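ATP phosphoribosyltransferase regulatory subunit (Bacillus halodurans, PDB 3OD1) is probably required for the first step of histidine biosynthesis, as the HisZ partner of HisG, and may allow its feedback regulation by histidine. Local coordinates at residues 35-38 / 39-43; 82-85 / 86-89. One frame throughout, in Å; residues are numbered along the deposited sequence.

Contact 1: 35-38 / 39-43; sequences TEEI and NLWGY
Glu-37 and Trp-41, one helical turn apart, meet through a side-chain hydrogen bond: indole NE1 donates to carboxylate OE2 at 2.8 Å, with an N-H...O angle of 161°. The oxygen lies at the ring's edge in its plane, yet the indole nitrogen reaches it from above the carboxylate plane, the two planes being 64° apart. A bend at chi2 (68°) carries the carboxylate toward the indole. Its other oxygen, OE1, pairs with Arg-155, so both ends of the acid are held. An alanine in place of Trp-41 would probably leave Glu-37 OE2 without this donor and rob Arg-359 of the second subunit of its cation-pi partner.

The tight part lies on the side of strands 104-113 and 125-134. There the beta-branched Ile-38 sets CG2 3.6 Å from Tyr-43 CB, the two side chains crossing nearly at a right angle; Ala-107 lies against both, with Leu-129 against Ile-38 and Val-131 and Leu-133 against Tyr-43. The tyrosine suits this border because its carbon surface packs inside while OH bonds to Glu-144. The opposite character belongs to Glu-36, exposed and turned from the following residues, where a charged chain can remain in solvent and still pair with Arg-155; Asn-39 is also partly exposed.

As the helix gives out, Ile-38 O accepts from Trp-41 N at 3.2 Å and, weakly, from Tyr-43 N at 3.5 Å. Gly-42 N donates to Asn-39 O at 3.2 Å, and the positive phi of Gly-42 would jam any side chain against the preceding carbonyl. The Tyr-43-to-Ile-38 and Gly-42-to-Asn-39 bonds, with the Ile-38/Tyr-43 apolar contact, make a Schellman motif, here ending a long helix beside the subunit interface, consistent with motif 1 of class II synthetases.

Contact 2: 82-85 / 86-89; sequences RPDM and TAPI
Asp-84 receives Ala-87 N on its OD2 in an almost straight bond of 2.8 Å (173°), arriving on the syn side of the carboxylate. A chi1 of 65°, with CG between the backbone N and the carbonyl carbon, folds the short acid back over the opening turn of helix 86-94. OD1 is satisfied by Ser-61 OG, so each oxygen has a partner. Aspartate suits the place, being short enough to reach the N-H of Ala-87 and charged so as probably to complement the helix dipole.

The first regular helical bond follows, Ile-89 N to Met-85 O at 2.9 Å. Asp-84 O, by contrast, is buried with no polar partner: Pro-88, which has no N-H to offer, lays CG and CD each 3.1 Å from that oxygen. Water 1 accepts from Met-85 N at 3.0 Å and donates to Thr-86 OG1, which also bonds Glu-132. Met-85, present as selenomethionine and bent at chi2 and chi3, brings CE to 4.1 Å from Ile-89 CG1.

This is a side-chain cap at a helix N-terminus, in an RPDMT sequence resembling the RPEGT segment that lines the amino-acid pocket of histidyl-tRNA synthetases.

Overall arrangement
Contact 1 closes one helix and contact 2 opens another, with centres 20 Å apart and nearest atoms about 9 Å apart. Strands 104-113 and 125-134 lie between them. Contact 1 rests on Arg-105, Ala-107, Gln-109, Leu-129, Val-131 and Leu-133, contact 2 on Tyr-108, Ser-110, Glu-132 and Ile-134; this alternation places them on opposite faces of the large sheet. Contact 1 reaches the second subunit, whereas contact 2 touches no other chain and sits near Tyr-277 and Tyr-300, probably beside the pocket inherited from the synthetase fold. The sheet thus separates a helix end near the second subunit from one that probably faces the pocket.

Contact 1: 35-38 / 39-43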
ATOM      1  N   THR B  35       9.269  -8.326  -5.701  1.00 30.48           N
ATOM      2  CA  THR B  35       9.218  -8.675  -4.287  1.00 29.96           C
ATOM      3  C   THR B  35       9.489 -10.167  -4.076  1.00 36.24           C
ATOM      4  O   THR B  35      10.071 -10.561  -3.068  1.00 32.21           O
ATOM      5  CB  THR B  35       7.878  -8.259  -3.633  1.00 35.70           C
ATOM      6  OG1 THR B  35       6.788  -8.772  -4.398  1.00 39.80           O
ATOM      7  CG2 THR B  35       7.764  -6.741  -3.574  1.00 40.28           C
ATOM      8  N   GLU B  36       9.094 -10.987  -5.044  1.00 34.97           N
ATOM      9  CA  GLU B  36       9.408 -12.412  -4.998  1.00 37.89           C
ATOM     10  C   GLU B  36      10.914 -12.671  -5.073  1.00 35.68           C
ATOM     11  O   GLU B  36      11.430 -13.516  -4.353  1.00 33.43           O
ATOM     12  CB  GLU B  36       8.720 -13.160  -6.133  1.00 38.72           C
ATOM     13  CG  GLU B  36       7.600 -14.067  -5.663  1.00 61.51           C
ATOM     14  CD  GLU B  36       6.795 -14.646  -6.811  1.00 72.98           C
ATOM     15  OE1 GLU B  36       7.370 -15.404  -7.626  1.00 70.40           O
ATOM     16  OE2 GLU B  36       5.584 -14.337  -6.893  1.00 78.35           O
ATOM     17  N   GLU B  37      11.605 -11.983  -5.979  1.00 31.49           N
ATOM     18  CA  GLU B  37      13.065 -12.117  -6.082  1.00 36.09           C
ATOM     19  C   GLU B  37      13.724 -11.633  -4.792  1.00 35.63           C
ATOM     20  O   GLU B  37      14.581 -12.307  -4.214  1.00 37.99           O
ATOM     21  CB  GLU B  37      13.621 -11.313  -7.264  1.00 36.20           C
ATOM     22  CG  GLU B  37      15.122 -11.519  -7.510  1.00 35.35           C
ATOM     23  CD  GLU B  37      15.437 -12.929  -7.990  1.00 42.56           C
ATOM     24  OE1 GLU B  37      14.506 -13.594  -8.464  1.00 40.78           O
ATOM     25  OE2 GLU B  37      16.606 -13.374  -7.899  1.00 43.74           O
ATOM     26  N   ILE B  38      13.301 -10.464  -4.334  1.00 34.07           N
ATOM     27  CA  ILE B  38      13.826  -9.900  -3.096  1.00 36.85           C
ATOM     28  C   ILE B  38      13.706 -10.877  -1.922  1.00 38.06           C
ATOM     29  O   ILE B  38      14.625 -11.005  -1.097  1.00 32.35           O
ATOM     30  CB  ILE B  38      13.151  -8.553  -2.800  1.00 35.20           C
ATOM     31  CG1 ILE B  38      13.627  -7.499  -3.822  1.00 31.99           C
ATOM     32  CG2 ILE B  38      13.412  -8.111  -1.362  1.00 30.67           C
ATOM     33  CD1 ILE B  38      12.767  -6.234  -3.835  1.00 33.90           C
ATOM     34  N   ASN B  39      12.592 -11.597  -1.859  1.00 35.43           N
ATOM     35  CA  ASN B  39      12.379 -12.537  -0.761  1.00 32.99           C
ATOM     36  C   ASN B  39      13.293 -13.752  -0.841  1.00 33.25           C
ATOM     37  O   ASN B  39      13.719 -14.301   0.188  1.00 34.17           O
ATOM     38  CB  ASN B  39      10.923 -12.988  -0.713  1.00 41.75           C
ATOM     39  CG  ASN B  39      10.319 -12.802   0.655  1.00 60.94           C
ATOM     40  OD1 ASN B  39       9.887 -13.768   1.283  1.00 76.25           O
ATOM     41  ND2 ASN B  39      10.311 -11.556   1.144  1.00 56.23           N
ATOM     42  N   LEU B  40      13.576 -14.169  -2.066  1.00 34.41           N
ATOM     43  CA  LEU B  40      14.530 -15.246  -2.324  1.00 37.92           C
ATOM     44  C   LEU B  40      15.966 -14.920  -1.884  1.00 32.88           C
ATOM     45  O   LEU B  40      16.793 -15.820  -1.752  1.00 35.47           O
ATOM     46  CB  LEU B  40      14.512 -15.620  -3.802  1.00 37.72           C
ATOM     47  CG  LEU B  40      13.211 -16.311  -4.251  1.00 41.81           C
ATOM     48  CD1 LEU B  40      13.232 -16.566  -5.757  1.00 44.82           C
ATOM     49  CD2 LEU B  40      13.022 -17.617  -3.504  1.00 38.38           C
ATOM     50  N   TRP B  41      16.267 -13.641  -1.677  1.00 35.51           N
ATOM     51  CA  TRP B  41      17.615 -13.239  -1.241  1.00 33.05           C
ATOM     52  C   TRP B  41      17.683 -12.951   0.256  1.00 34.28           C
ATOM     53  O   TRP B  41      18.670 -12.397   0.746  1.00 33.90           O
ATOM     54  CB  TRP B  41      18.092 -12.007  -2.015  1.00 30.39           C
ATOM     55  CG  TRP B  41      18.348 -12.252  -3.457  1.00 35.82           C
ATOM     56  CD1 TRP B  41      17.485 -12.806  -4.361  1.00 32.17           C
ATOM     57  CD2 TRP B  41      19.545 -11.934  -4.185  1.00 39.22           C
ATOM     58  NE1 TRP B  41      18.075 -12.860  -5.602  1.00 31.41           N
ATOM     59  CE2 TRP B  41      19.333 -12.322  -5.524  1.00 33.68           C
ATOM     60  CE3 TRP B  41      20.775 -11.356  -3.834  1.00 36.24           C
ATOM     61  CZ2 TRP B  41      20.305 -12.152  -6.517  1.00 31.25           C
ATOM     62  CZ3 TRP B  41      21.738 -11.198  -4.815  1.00 35.89           C
ATOM     63  CH2 TRP B  41      21.499 -11.597  -6.140  1.00 37.67           C
ATOM     64  N   GLY B  42      16.618 -13.284   0.974  1.00 33.73           N
ATOM     65  CA  GLY B  42      16.614 -13.200   2.421  1.00 34.91           C
ATOM     66  C   GLY B  42      16.179 -11.886   3.033  1.00 30.85           C
ATOM     67  O   GLY B  42      16.365 -11.670   4.232  1.00 37.71           O
ATOM     68  N   TYR B  43      15.598 -10.996   2.232  1.00 33.94           N
ATOM     69  CA  TYR B  43      15.144  -9.704   2.756  1.00 30.13           C
ATOM     70  C   TYR B  43      13.743  -9.854   3.336  1.00 33.17           C
ATOM     71  O   TYR B  43      12.938 -10.644   2.830  1.00 37.34           O
ATOM     72  CB  TYR B  43      15.202  -8.614   1.669  1.00 30.84           C
ATOM     73  CG  TYR B  43      16.621  -8.217   1.322  1.00 28.57           C
ATOM     74  CD1 TYR B  43      17.150  -7.005   1.757  1.00 30.77           C
ATOM     75  CD2 TYR B  43      17.441  -9.066   0.587  1.00 30.48           C
ATOM     76  CE1 TYR B  43      18.453  -6.642   1.466  1.00 36.06           C
ATOM     77  CE2 TYR B  43      18.764  -8.720   0.299  1.00 33.15           C
ATOM     78  CZ  TYR B  43      19.259  -7.507   0.744  1.00 33.51           C
ATOM     79  OH  TYR B  43      20.546  -7.147   0.449  1.00 33.45           O
TER

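Contact 2: 82-85 / 86-89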
ATOM      1  N   ARG B  82       5.925  10.676   4.716  1.00 31.87           N
ATOM      2  CA  ARG B  82       7.256  10.106   4.536  1.00 31.93           C
ATOM      3  C   ARG B  82       7.849  10.352   3.146  1.00 28.17           C
ATOM      4  O   ARG B  82       7.259   9.995   2.106  1.00 28.69           O
ATOM      5  CB  ARG B  82       7.280   8.626   4.866  1.00 39.77           C
ATOM      6  CG  ARG B  82       6.317   7.854   4.050  1.00 41.09           C
ATOM      7  CD  ARG B  82       6.717   6.413   3.974  1.00 50.26           C
ATOM      8  NE  ARG B  82       5.723   5.665   3.224  1.00 52.81           N
ATOM      9  CZ  ARG B  82       4.821   4.873   3.778  1.00 45.63           C
ATOM     10  NH1 ARG B  82       4.806   4.704   5.087  1.00 55.44           N
ATOM     11  NH2 ARG B  82       3.962   4.223   3.013  1.00 47.32           N
ATOM     12  N   PRO B  83       9.035  10.969   3.126  1.00 31.21           N
ATOM     13  CA  PRO B  83       9.726  11.278   1.878  1.00 31.99           C
ATOM     14  C   PRO B  83      10.430  10.058   1.283  1.00 31.48           C
ATOM     15  O   PRO B  83      10.670  10.015   0.071  1.00 29.33           O
ATOM     16  CB  PRO B  83      10.743  12.355   2.306  1.00 30.08           C
ATOM     17  CG  PRO B  83      10.951  12.124   3.760  1.00 36.42           C
ATOM     18  CD  PRO B  83       9.620  11.672   4.279  1.00 33.10           C
ATOM     19  N   ASP B  84      10.771   9.085   2.124  1.00 31.02           N
ATOM     20  CA  ASP B  84      11.520   7.911   1.675  1.00 36.51           C
ATOM     21  C   ASP B  84      11.341   6.777   2.689  1.00 34.37           C
ATOM     22  O   ASP B  84      10.777   6.987   3.762  1.00 34.51           O
ATOM     23  CB  ASP B  84      13.007   8.254   1.541  1.00 38.66           C
ATOM     24  CG  ASP B  84      13.655   8.602   2.894  1.00 46.33           C
ATOM     25  OD1 ASP B  84      13.391   9.692   3.437  1.00 55.04           O
ATOM     26  OD2 ASP B  84      14.415   7.779   3.433  1.00 41.97           O
HETATM   27  N   MSE B  85      11.847   5.589   2.374  1.00 30.38           N
HETATM   28  CA  MSE B  85      11.777   4.474   3.318  1.00 30.60           C
HETATM   29  C   MSE B  85      13.087   4.203   4.069  1.00 30.00           C
HETATM   30  O   MSE B  85      13.099   3.464   5.060  1.00 32.48           O
HETATM   31  CB  MSE B  85      11.274   3.202   2.625  1.00 25.87           C
HETATM   32  CG  MSE B  85       9.734   3.186   2.416  1.00 27.62           C
HETATM   33 SE   MSE B  85       8.753   3.382   4.103  0.72 39.77          SE
HETATM   34  CE  MSE B  85       9.267   1.711   4.972  1.00 36.55           C
ATOM     35  N   THR B  86      14.180   4.800   3.604  1.00 29.76           N
ATOM     36  CA  THR B  86      15.480   4.550   4.219  1.00 29.48           C
ATOM     37  C   THR B  86      15.574   5.146   5.629  1.00 31.75           C
ATOM     38  O   THR B  86      15.985   4.465   6.574  1.00 35.63           O
ATOM     39  CB  THR B  86      16.646   5.059   3.355  1.00 28.74           C
ATOM     40  OG1 THR B  86      16.575   4.457   2.056  1.00 29.75           O
ATOM     41  CG2 THR B  86      17.983   4.703   4.014  1.00 31.53           C
ATOM     42  N   ALA B  87      15.196   6.410   5.780  1.00 32.56           N
ATOM     43  CA  ALA B  87      15.248   7.025   7.106  1.00 34.96           C
ATOM     44  C   ALA B  87      14.242   6.382   8.088  1.00 31.60           C
ATOM     45  O   ALA B  87      14.573   6.118   9.257  1.00 33.16           O
ATOM     46  CB  ALA B  87      15.087   8.547   7.014  1.00 33.60           C
ATOM     47  N   PRO B  88      13.008   6.102   7.620  1.00 33.79           N
ATOM     48  CA  PRO B  88      12.111   5.357   8.511  1.00 33.89           C
ATOM     49  C   PRO B  88      12.678   3.984   8.866  1.00 34.06           C
ATOM     50  O   PRO B  88      12.551   3.566  10.011  1.00 34.69           O
ATOM     51  CB  PRO B  88      10.811   5.248   7.697  1.00 31.45           C
ATOM     52  CG  PRO B  88      10.820   6.519   6.863  1.00 30.40           C
ATOM     53  CD  PRO B  88      12.284   6.700   6.479  1.00 27.05           C
ATOM     54  N   ILE B  89      13.323   3.304   7.924  1.00 32.85           N
ATOM     55  CA  ILE B  89      13.888   2.001   8.255  1.00 30.71           C
ATOM     56  C   ILE B  89      15.048   2.152   9.256  1.00 32.06           C
ATOM     57  O   ILE B  89      15.210   1.332  10.151  1.00 33.52           O
ATOM     58  CB  ILE B  89      14.292   1.210   6.998  1.00 35.44           C
ATOM     59  CG1 ILE B  89      13.030   0.648   6.326  1.00 33.94           C
ATOM     60  CG2 ILE B  89      15.263   0.087   7.359  1.00 36.74           C
ATOM     61  CD1 ILE B  89      13.272   0.033   4.979  1.00 33.27           C
TER
HETATM   62  O   HOH W   1      13.928   5.102   0.329  1.00 49.38           O